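Polysaccharide deacetylase (Bacillus anthracis, PDB 2J13) probably removes acetyl groups from N-acetylated sugars of bacterial cell-wall peptidoglycan, as a zinc-dependent family 4 carbohydrate esterase. Local coordinates at residues A[151-156]-A[173-178]. Sequence-based numbering, arbitrary orientation.
Sequences VRPPRG and NVFWSL. With CAC (cacodylate ion), chain H.
Over one face of the Arg152 guanidinium lies CE3 of the Trp176 indole, 3.8 Å from NE, but the planes are 77° apart and do not stack; at its edge Val174 O sits near the plane and Phe175 O is tilted from it. Arginine suits this place because its N-H groups can serve successive carbonyls of a chain leaving its strand: NE binds Val174 O at 3.0 Å and NH2 Phe175 O at 2.9 Å, both from above the carbonyl planes. A bend at chi3 (-77°) turns the otherwise extended side chain onto them. NH1 forms a salt bridge with Asp62, probably offsetting the charge of the buried arginine. Pro153 lays its CG 3.8 Å from Phe175 CZ, a rigid apolar ring against an aromatic one. Gly156, at the positive phi common for glycine, brings its bare CA within 3.9 Å of Trp176 CH2. That CH2 also meets methyl C1 of a cacodylate ion, probably from the crystallisation liquor, whose O2 accepts the backbone N-H of Arg155. Val174 N donates to Val151 O at 2.8 Å, pairing parallel strands 150-151 and 172-174. Helix 160-168 packs on Val151 and Phe175, Arg152 touches strands 84-88 and 207-210, and Arg152 O, hydrogen-bonded to ND1 of zinc ligand His113, probably orients it.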
ATOM      1  N   VAL A 151      -1.292   5.571   3.402  1.00 18.01           N
ATOM      2  CA  VAL A 151      -1.069   6.208   2.116  1.00 17.25           C
ATOM      3  C   VAL A 151       0.190   5.621   1.499  1.00 17.73           C
ATOM      4  O   VAL A 151       1.186   5.513   2.178  1.00 18.85           O
ATOM      5  CB  VAL A 151      -0.939   7.743   2.275  1.00 17.64           C
ATOM      6  CG1 VAL A 151      -0.348   8.362   1.027  1.00 19.55           C
ATOM      7  CG2 VAL A 151      -2.317   8.319   2.616  1.00 18.50           C
ATOM      8  N   ARG A 152       0.144   5.273   0.224  1.00 17.62           N
ATOM      9  CA  ARG A 152       1.366   4.972  -0.548  1.00 17.37           C
ATOM     10  C   ARG A 152       1.471   5.990  -1.699  1.00 17.95           C
ATOM     11  O   ARG A 152       0.571   6.101  -2.540  1.00 17.91           O
ATOM     12  CB  ARG A 152       1.325   3.561  -1.103  1.00 18.05           C
ATOM     13  CG  ARG A 152       2.591   3.161  -1.851  1.00 18.33           C
ATOM     14  CD  ARG A 152       2.630   1.723  -2.150  1.00 18.55           C
ATOM     15  NE  ARG A 152       2.984   0.934  -0.988  1.00 19.20           N
ATOM     16  CZ  ARG A 152       2.775  -0.375  -0.919  1.00 17.48           C
ATOM     17  NH1 ARG A 152       2.098  -0.986  -1.879  1.00 17.70           N
ATOM     18  NH2 ARG A 152       3.152  -1.023   0.146  1.00 19.67           N
ATOM     19  N   PRO A 153       2.559   6.767  -1.739  1.00 19.29           N
ATOM     20  CA  PRO A 153       2.676   7.768  -2.780  1.00 19.70           C
ATOM     21  C   PRO A 153       2.800   7.207  -4.190  1.00 19.94           C
ATOM     22  O   PRO A 153       3.484   6.177  -4.395  1.00 19.73           O
ATOM     23  CB  PRO A 153       3.991   8.517  -2.408  1.00 21.51           C
ATOM     24  CG  PRO A 153       4.333   8.131  -1.132  1.00 20.73           C
ATOM     25  CD  PRO A 153       3.701   6.814  -0.814  1.00 19.70           C
ATOM     26  N   PRO A 154       2.150   7.851  -5.172  1.00 19.46           N
ATOM     27  CA  PRO A 154       2.333   7.466  -6.564  1.00 20.57           C
ATOM     28  C   PRO A 154       3.794   7.335  -6.940  1.00 21.97           C
ATOM     29  O   PRO A 154       4.601   8.224  -6.631  1.00 22.53           O
ATOM     30  CB  PRO A 154       1.655   8.597  -7.305  1.00 20.93           C
ATOM     31  CG  PRO A 154       0.576   8.958  -6.406  1.00 20.93           C
ATOM     32  CD  PRO A 154       1.169   8.955  -5.079  1.00 20.33           C
ATOM     33  N   ARG A 155       4.123   6.222  -7.565  1.00 22.77           N
ATOM     34  CA  ARG A 155       5.498   5.899  -7.997  1.00 24.68           C
ATOM     35  C   ARG A 155       6.559   5.854  -6.898  1.00 23.27           C
ATOM     36  O   ARG A 155       7.776   5.750  -7.191  1.00 24.30           O
ATOM     37  CB  ARG A 155       5.892   6.838  -9.145  1.00 25.12           C
ATOM     38  CG  ARG A 155       4.984   6.828 -10.314  1.00 28.14           C
ATOM     39  CD  ARG A 155       5.366   7.866 -11.423  1.00 29.61           C
ATOM     40  NE  ARG A 155       4.206   7.969 -12.300  1.00 34.27           N
ATOM     41  CZ  ARG A 155       3.104   8.702 -12.073  1.00 35.88           C
ATOM     42  NH1 ARG A 155       2.994   9.560 -11.030  1.00 35.09           N
ATOM     43  NH2 ARG A 155       2.092   8.597 -12.931  1.00 35.97           N
ATOM     44  N   GLY A 156       6.142   5.845  -5.631  1.00 21.89           N
ATOM     45  CA  GLY A 156       7.053   5.873  -4.506  1.00 22.91           C
ATOM     46  C   GLY A 156       7.868   7.163  -4.438  1.00 23.00           C
ATOM     47  O   GLY A 156       8.930   7.203  -3.810  1.00 24.37           O
ATOM     48  N   ASN A 173       2.833   6.871   5.901  1.00 21.11           N
ATOM     49  CA  ASN A 173       3.437   6.773   4.597  1.00 21.34           C
ATOM     50  C   ASN A 173       3.984   5.332   4.489  1.00 21.60           C
ATOM     51  O   ASN A 173       4.972   4.993   5.155  1.00 22.07           O
ATOM     52  CB  ASN A 173       4.620   7.722   4.535  1.00 21.61           C
ATOM     53  CG  ASN A 173       4.207   9.210   4.509  1.00 23.22           C
ATOM     54  OD1 ASN A 173       3.731   9.699   3.482  1.00 24.10           O
ATOM     55  ND2 ASN A 173       4.415   9.927   5.634  1.00 23.81           N
ATOM     56  N   VAL A 174       3.388   4.537   3.618  1.00 20.66           N
ATOM     57  CA  VAL A 174       3.679   3.103   3.556  1.00 20.08           C
ATOM     58  C   VAL A 174       4.385   2.784   2.254  1.00 20.34           C
ATOM     59  O   VAL A 174       3.797   2.873   1.171  1.00 19.73           O
ATOM     60  CB  VAL A 174       2.414   2.259   3.674  1.00 19.85           C
ATOM     61  CG1 VAL A 174       2.802   0.780   3.698  1.00 19.32           C
ATOM     62  CG2 VAL A 174       1.604   2.633   4.911  1.00 21.13           C
ATOM     63  N   PHE A 175       5.671   2.418   2.363  1.00 20.05           N
ATOM     64  CA  PHE A 175       6.460   2.026   1.210  1.00 20.17           C
ATOM     65  C   PHE A 175       6.503   0.509   1.130  1.00 20.84           C
ATOM     66  O   PHE A 175       5.513  -0.105   1.472  1.00 21.18           O
ATOM     67  CB  PHE A 175       7.823   2.718   1.278  1.00 20.72           C
ATOM     68  CG  PHE A 175       7.716   4.195   1.090  1.00 19.04           C
ATOM     69  CD1 PHE A 175       7.649   4.734  -0.172  1.00 20.60           C
ATOM     70  CD2 PHE A 175       7.627   5.019   2.163  1.00 20.19           C
ATOM     71  CE1 PHE A 175       7.522   6.108  -0.349  1.00 22.03           C
ATOM     72  CE2 PHE A 175       7.519   6.402   1.991  1.00 21.57           C
ATOM     73  CZ  PHE A 175       7.462   6.916   0.738  1.00 19.85           C
ATOM     74  N   TRP A 176       7.606  -0.096   0.720  1.00 20.45           N
ATOM     75  CA  TRP A 176       7.672  -1.575   0.576  1.00 20.52           C
ATOM     76  C   TRP A 176       9.110  -2.008   0.681  1.00 22.00           C
ATOM     77  O   TRP A 176      10.014  -1.188   0.543  1.00 22.99           O
ATOM     78  CB  TRP A 176       7.086  -2.047  -0.759  1.00 20.52           C
ATOM     79  CG  TRP A 176       7.741  -1.508  -1.967  1.00 21.08           C
ATOM     80  CD1 TRP A 176       8.755  -2.052  -2.685  1.00 21.77           C
ATOM     81  CD2 TRP A 176       7.434  -0.256  -2.605  1.00 21.74           C
ATOM     82  NE1 TRP A 176       9.094  -1.241  -3.740  1.00 23.12           N
ATOM     83  CE2 TRP A 176       8.300  -0.123  -3.708  1.00 23.02           C
ATOM     84  CE3 TRP A 176       6.515   0.763  -2.343  1.00 21.17           C
ATOM     85  CZ2 TRP A 176       8.272   0.991  -4.546  1.00 22.45           C
ATOM     86  CZ3 TRP A 176       6.495   1.850  -3.173  1.00 20.96           C
ATOM     87  CH2 TRP A 176       7.362   1.966  -4.255  1.00 21.88           C
ATOM     88  N   SER A 177       9.317  -3.296   0.883  1.00 23.39           N
ATOM     89  CA  SER A 177      10.685  -3.827   0.893  1.00 25.02           C
ATOM     90  C   SER A 177      11.031  -4.773  -0.240  1.00 26.57           C
ATOM     91  O   SER A 177      12.235  -4.948  -0.570  1.00 28.11           O
ATOM     92  CB  SER A 177      10.998  -4.436   2.250  1.00 25.84           C
ATOM     93  OG  SER A 177      10.268  -5.619   2.460  1.00 27.12           O
ATOM     94  N   LEU A 178      10.011  -5.300  -0.901  1.00 26.34           N
ATOM     95  CA  LEU A 178      10.163  -6.187  -2.014  1.00 28.73           C
ATOM     96  C   LEU A 178       9.042  -5.933  -2.984  1.00 28.51           C
ATOM     97  O   LEU A 178       7.892  -5.972  -2.582  1.00 28.96           O
ATOM     98  CB  LEU A 178      10.036  -7.613  -1.468  1.00 30.03           C
ATOM     99  CG  LEU A 178      10.951  -8.688  -2.012  1.00 35.12           C
ATOM    100  CD1 LEU A 178      12.425  -8.254  -1.881  1.00 37.23           C
ATOM    101  CD2 LEU A 178      10.621  -9.955  -1.228  1.00 37.62           C
TER
HETATM  102 AS   CAC H1242       3.513   2.309  -8.014  1.00 25.24          AS
HETATM  103  O1  CAC H1242       2.403   1.065  -7.670  1.00 23.58           O
HETATM  104  O2  CAC H1242       2.683   3.817  -8.071  1.00 21.28           O
HETATM  105  C1  CAC H1242       4.795   2.373  -6.549  1.00 24.52           C
HETATM  106  C2  CAC H1242       4.439   2.041  -9.727  1.00 24.45           C